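Local coordinates for probable E3 ubiquitin-protein ligase HERC1 (Homo sapiens, PDB 4QT6), which probably acts as an E3 ubiquitin ligase, its SPRY domain being a beta-sandwich module of a kind that often mediates protein-protein recognition, at residues R70-D74 against M75-R79; V131-A134 against E135-P138. All coordinates share one frame; numbering follows the deposited sequence.

Overall arrangement
Both contacts are local turns that lead into strands of the same six-stranded antiparallel sheet of the SPRY beta-sandwich: the loop 70-74 runs into strand 75-79, while the loop 131-134 leads to strand 137-142, with strand 55-60 lying between those two strands. Each is partly buried, contact 1 about 9 Å from the chain centre and contact 2 about 13 Å, both measured centre to centre. Contact 1 is largely polar, with a threonine hydroxyl at the turn and two arginines at the far end; contact 2 is apolar, methyl against methyl. Trp-76 joins them, its CZ3 lying 3.7 Å from Leu-136 CD2 and its CZ2 3.5 Å from Asp-132 OD1.

Contact 1: residues R70-D74 against M75-R79; sequences RTTSD and MWLYR. With ARF (formamide), chain C; ARF (formamide), chain B.
Thr-72 meets Met-75, a selenomethionine, where the loop turns into strand 75-79 of the SPRY sandwich. From CB of Thr-72 two branches part. OG1, anti to the backbone N (chi1 -174°), accepts from the backbone N of Asp-74 at 2.9 Å, which makes an ST turn, and weakly from Met-75 N at 3.3 Å with an N-H...O angle of 136°. The same hydroxyl is hydrogen-bonded to Asp-66 O. The other branch, CG2, lies 3.9 Å from Met-75 CB and 4.2 Å from Leu-77 CD1. A valine in place of Thr-72 would probably leave the N-H of Asp-74 without this acceptor and the turn less firmly tied to Asp-66. Asp-74 OD2 accepts from the backbone N of both His-65 and Asp-66.

At the far end, Arg-70 NH2 comes within 3.2 Å of Arg-79 NH1, two donors with no bond between them, their guanidinium planes 82° apart. Glu-90 forms a salt bridge with Arg-70, while Tyr-86 OH and Tyr-143 OH take up Arg-79 NH1 and NE. Arg-79 NH2 points almost straight at the oxygen of a formamide, 3.0 Å away. The close pair of like charges is thus probably tolerable because Glu-90 offsets one charge and neutral oxygens engage the other guanidinium.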
loop_
_atom_site.group_PDB
_atom_site.type_symbol
_atom_site.label_atom_id
_atom_site.label_comp_id
_atom_site.label_asym_id
_atom_site.label_seq_id
_atom_site.Cartn_x
_atom_site.Cartn_y
_atom_site.Cartn_z
ATOM N N ARG A 70 -12.247 0.452 4.570
ATOM C CA ARG A 70 -13.220 1.390 5.137
ATOM C C ARG A 70 -13.160 1.499 6.663
ATOM O O ARG A 70 -13.581 2.519 7.222
ATOM C CB ARG A 70 -14.636 0.991 4.696
ATOM C CG ARG A 70 -14.855 1.082 3.200
ATOM C CD ARG A 70 -15.714 2.267 2.830
ATOM N NE ARG A 70 -15.796 2.419 1.379
ATOM C CZ ARG A 70 -15.629 3.562 0.714
ATOM N NH1 ARG A 70 -15.379 4.704 1.348
ATOM N NH2 ARG A 70 -15.731 3.565 -0.613
ATOM N N THR A 71 -12.643 0.465 7.336
ATOM C CA THR A 71 -12.613 0.410 8.797
ATOM C C THR A 71 -11.239 0.237 9.440
ATOM O O THR A 71 -11.061 0.591 10.599
ATOM C CB THR A 71 -13.505 -0.711 9.344
ATOM O OG1 THR A 71 -13.043 -1.995 8.891
ATOM C CG2 THR A 71 -14.926 -0.503 8.881
ATOM N N THR A 72 -10.268 -0.310 8.702
ATOM C CA THR A 72 -9.041 -0.741 9.341
ATOM C C THR A 72 -8.236 0.371 10.031
ATOM O O THR A 72 -8.085 1.451 9.497
ATOM C CB THR A 72 -8.091 -1.468 8.337
ATOM O OG1 THR A 72 -6.963 -1.980 9.046
ATOM C CG2 THR A 72 -7.658 -0.567 7.241
ATOM N N SER A 73 -7.763 0.051 11.227
ATOM C CA SER A 73 -6.725 0.813 11.930
ATOM C C SER A 73 -5.397 0.052 11.958
ATOM O O SER A 73 -4.418 0.542 12.526
ATOM C CB SER A 73 -7.200 1.127 13.359
ATOM O OG SER A 73 -8.282 2.061 13.305
ATOM N N ASP A 74 -5.356 -1.128 11.330
ATOM C CA ASP A 74 -4.094 -1.870 11.206
ATOM C C ASP A 74 -3.254 -1.334 10.059
ATOM O O ASP A 74 -2.020 -1.492 10.081
ATOM C CB ASP A 74 -4.347 -3.362 11.000
ATOM C CG ASP A 74 -4.801 -4.055 12.259
ATOM O OD1 ASP A 74 -4.456 -3.583 13.374
ATOM O OD2 ASP A 74 -5.482 -5.087 12.117
HETATM N N MSE A 75 -3.914 -0.711 9.093
HETATM C CA MSE A 75 -3.280 -0.222 7.861
HETATM C C MSE A 75 -3.528 1.251 7.663
HETATM O O MSE A 75 -4.500 1.832 8.176
HETATM C CB MSE A 75 -3.779 -0.990 6.634
HETATM C CG MSE A 75 -3.737 -2.496 6.871
HETATM SE SE MSE A 75 -4.282 -3.418 5.203
HETATM C CE MSE A 75 -3.332 -5.087 5.572
ATOM N N TRP A 76 -2.646 1.863 6.912
ATOM C CA TRP A 76 -2.773 3.234 6.445
ATOM C C TRP A 76 -2.726 3.135 4.929
ATOM O O TRP A 76 -1.703 2.719 4.354
ATOM C CB TRP A 76 -1.600 4.087 6.937
ATOM C CG TRP A 76 -1.635 4.539 8.375
ATOM C CD1 TRP A 76 -1.954 5.798 8.813
ATOM C CD2 TRP A 76 -1.290 3.789 9.543
ATOM N NE1 TRP A 76 -1.866 5.858 10.165
ATOM C CE2 TRP A 76 -1.441 4.658 10.654
ATOM C CE3 TRP A 76 -0.907 2.466 9.778
ATOM C CZ2 TRP A 76 -1.204 4.240 11.955
ATOM C CZ3 TRP A 76 -0.662 2.061 11.081
ATOM C CH2 TRP A 76 -0.798 2.953 12.152
ATOM N N LEU A 77 -3.822 3.472 4.261
ATOM C CA LEU A 77 -3.997 3.082 2.870
ATOM C C LEU A 77 -4.348 4.234 1.959
ATOM O O LEU A 77 -5.018 5.196 2.356
ATOM C CB LEU A 77 -5.069 2.010 2.753
ATOM C CG LEU A 77 -4.777 0.695 3.443
ATOM C CD1 LEU A 77 -6.013 -0.199 3.447
ATOM C CD2 LEU A 77 -3.595 -0.012 2.787
ATOM N N TYR A 78 -3.943 4.086 0.706
ATOM C CA TYR A 78 -4.112 5.070 -0.357
ATOM C C TYR A 78 -4.711 4.314 -1.550
ATOM O O TYR A 78 -4.147 3.336 -2.070
ATOM C CB TYR A 78 -2.741 5.731 -0.640
ATOM C CG TYR A 78 -2.581 6.681 -1.795
ATOM C CD1 TYR A 78 -3.623 7.503 -2.204
ATOM C CD2 TYR A 78 -1.333 6.847 -2.411
ATOM C CE1 TYR A 78 -3.449 8.383 -3.267
ATOM C CE2 TYR A 78 -1.152 7.735 -3.459
ATOM C CZ TYR A 78 -2.214 8.515 -3.871
ATOM O OH TYR A 78 -2.017 9.390 -4.931
ATOM N N ARG A 79 -5.902 4.756 -1.949
ATOM C CA ARG A 79 -6.753 4.022 -2.895
ATOM C C ARG A 79 -6.578 4.486 -4.348
ATOM O O ARG A 79 -6.731 5.688 -4.659
ATOM C CB ARG A 79 -8.208 4.187 -2.439
ATOM C CG ARG A 79 -9.260 3.498 -3.277
ATOM C CD ARG A 79 -10.620 3.686 -2.621
ATOM N NE ARG A 79 -11.730 3.276 -3.474
ATOM C CZ ARG A 79 -12.978 3.743 -3.370
ATOM N NH1 ARG A 79 -13.291 4.660 -2.445
ATOM N NH2 ARG A 79 -13.911 3.296 -4.204
HETATM N N ARF C . -0.139 11.517 -4.344
HETATM C C ARF C . -0.261 12.824 -4.605
HETATM O O ARF C . -1.297 13.244 -5.106
HETATM N N ARF B . -13.373 0.721 -8.482
HETATM C C ARF B . -13.858 1.344 -7.410
HETATM O O ARF B . -13.241 1.348 -6.355
#

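Contact 2: residues V131-A134 against E135-P138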
loop_
_atom_site.group_PDB
_atom_site.type_symbol
_atom_site.label_atom_id
_atom_site.label_comp_id
_atom_site.label_asym_id
_atom_site.label_seq_id
_atom_site.Cartn_x
_atom_site.Cartn_y
_atom_site.Cartn_z
ATOM N N VAL A 131 1.225 8.869 13.280
ATOM C CA VAL A 131 1.312 7.440 13.036
ATOM C C VAL A 131 1.803 6.750 14.304
ATOM O O VAL A 131 2.853 7.076 14.810
ATOM C CB VAL A 131 2.237 7.163 11.831
ATOM C CG1 VAL A 131 2.511 5.672 11.662
ATOM C CG2 VAL A 131 1.617 7.755 10.594
ATOM N N ASP A 132 1.054 5.785 14.801
ATOM C CA ASP A 132 1.216 5.297 16.163
ATOM C C ASP A 132 1.477 3.796 16.288
ATOM O O ASP A 132 1.054 3.152 17.233
ATOM C CB ASP A 132 -0.004 5.733 16.994
ATOM C CG ASP A 132 -1.327 5.140 16.491
ATOM O OD1 ASP A 132 -1.346 4.394 15.480
ATOM O OD2 ASP A 132 -2.372 5.433 17.121
ATOM N N ALA A 133 2.183 3.233 15.303
ATOM C CA ALA A 133 2.688 1.862 15.404
ATOM C C ALA A 133 4.183 1.848 15.629
ATOM O O ALA A 133 4.888 2.749 15.174
ATOM C CB ALA A 133 2.361 1.072 14.161
ATOM N N ALA A 134 4.644 0.830 16.352
ATOM C CA ALA A 134 6.046 0.657 16.616
ATOM C C ALA A 134 6.789 0.095 15.420
ATOM O O ALA A 134 7.968 0.426 15.223
ATOM C CB ALA A 134 6.259 -0.254 17.801
ATOM N N GLU A 135 6.134 -0.789 14.674
ATOM C CA GLU A 135 6.762 -1.405 13.510
ATOM C C GLU A 135 5.748 -1.469 12.378
ATOM O O GLU A 135 4.603 -1.888 12.578
ATOM C CB GLU A 135 7.264 -2.800 13.844
ATOM C CG GLU A 135 7.943 -3.511 12.674
ATOM C CD GLU A 135 8.912 -4.597 13.069
ATOM O OE1 GLU A 135 8.898 -5.061 14.218
ATOM O OE2 GLU A 135 9.733 -4.981 12.195
ATOM N N LEU A 136 6.172 -1.069 11.187
ATOM C CA LEU A 136 5.272 -1.009 10.033
ATOM C C LEU A 136 5.915 -1.627 8.818
ATOM O O LEU A 136 7.140 -1.559 8.632
ATOM C CB LEU A 136 4.813 0.419 9.717
ATOM C CG LEU A 136 3.812 0.981 10.732
ATOM C CD1 LEU A 136 3.594 2.477 10.516
ATOM C CD2 LEU A 136 2.494 0.229 10.625
ATOM N N TYR A 137 5.074 -2.259 8.004
ATOM C CA TYR A 137 5.540 -2.915 6.782
ATOM C C TYR A 137 4.856 -2.286 5.597
ATOM O O TYR A 137 3.650 -2.111 5.605
ATOM C CB TYR A 137 5.183 -4.404 6.773
ATOM C CG TYR A 137 5.747 -5.188 7.910
ATOM C CD1 TYR A 137 5.153 -5.138 9.185
ATOM C CD2 TYR A 137 6.859 -5.984 7.738
ATOM C CE1 TYR A 137 5.690 -5.850 10.239
ATOM C CE2 TYR A 137 7.392 -6.695 8.803
ATOM C CZ TYR A 137 6.786 -6.630 10.036
ATOM O OH TYR A 137 7.338 -7.363 11.073
ATOM N N PRO A 138 5.610 -1.984 4.535
ATOM C CA PRO A 138 4.956 -1.707 3.244
ATOM C C PRO A 138 3.920 -2.769 2.894
ATOM O O PRO A 138 4.139 -3.959 3.161
ATOM C CB PRO A 138 6.126 -1.717 2.255
ATOM C CG PRO A 138 7.298 -1.317 3.078
ATOM C CD PRO A 138 7.086 -1.919 4.435
#
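With CG1 anti to the backbone N (chi1 172°), Val-131 turns that methyl toward Leu-136, whose own CG stands anti to its carbonyl carbon (chi1 -72°) and carries both of its methyls back over the turn. The turn belongs to the SPRY beta-sandwich: it follows strand 125-128, an outermost strand of the seven-stranded sheet, and feeds strand 137-142 of the six-stranded one, so the chain passes here from one sheet to the other. The two branches of Leu-136 divide the work. CD1 crosses to Val-131 CG1 at 3.6 Å, while CD2 sits 3.6 Å from Ala-133 CB, with CG nearly as close to that same methyl. Van der Waals packing is all these side chains exchange; the polar ties run outward, through backbone hydrogen bonds from Val-131 to Arg-113 and from Leu-136 to Val-34. Asp-132 OD1 holds Arg-61 in a salt bridge. Met-110 adds a further neighbour to Leu-136, and Trp-76 of strand 75-79 packs against Val-131. The methyl of Ala-133 faces the fork of Leu-136 from beyond CG, with CD1 the farther at 4.1 Å from Ala-133 CB.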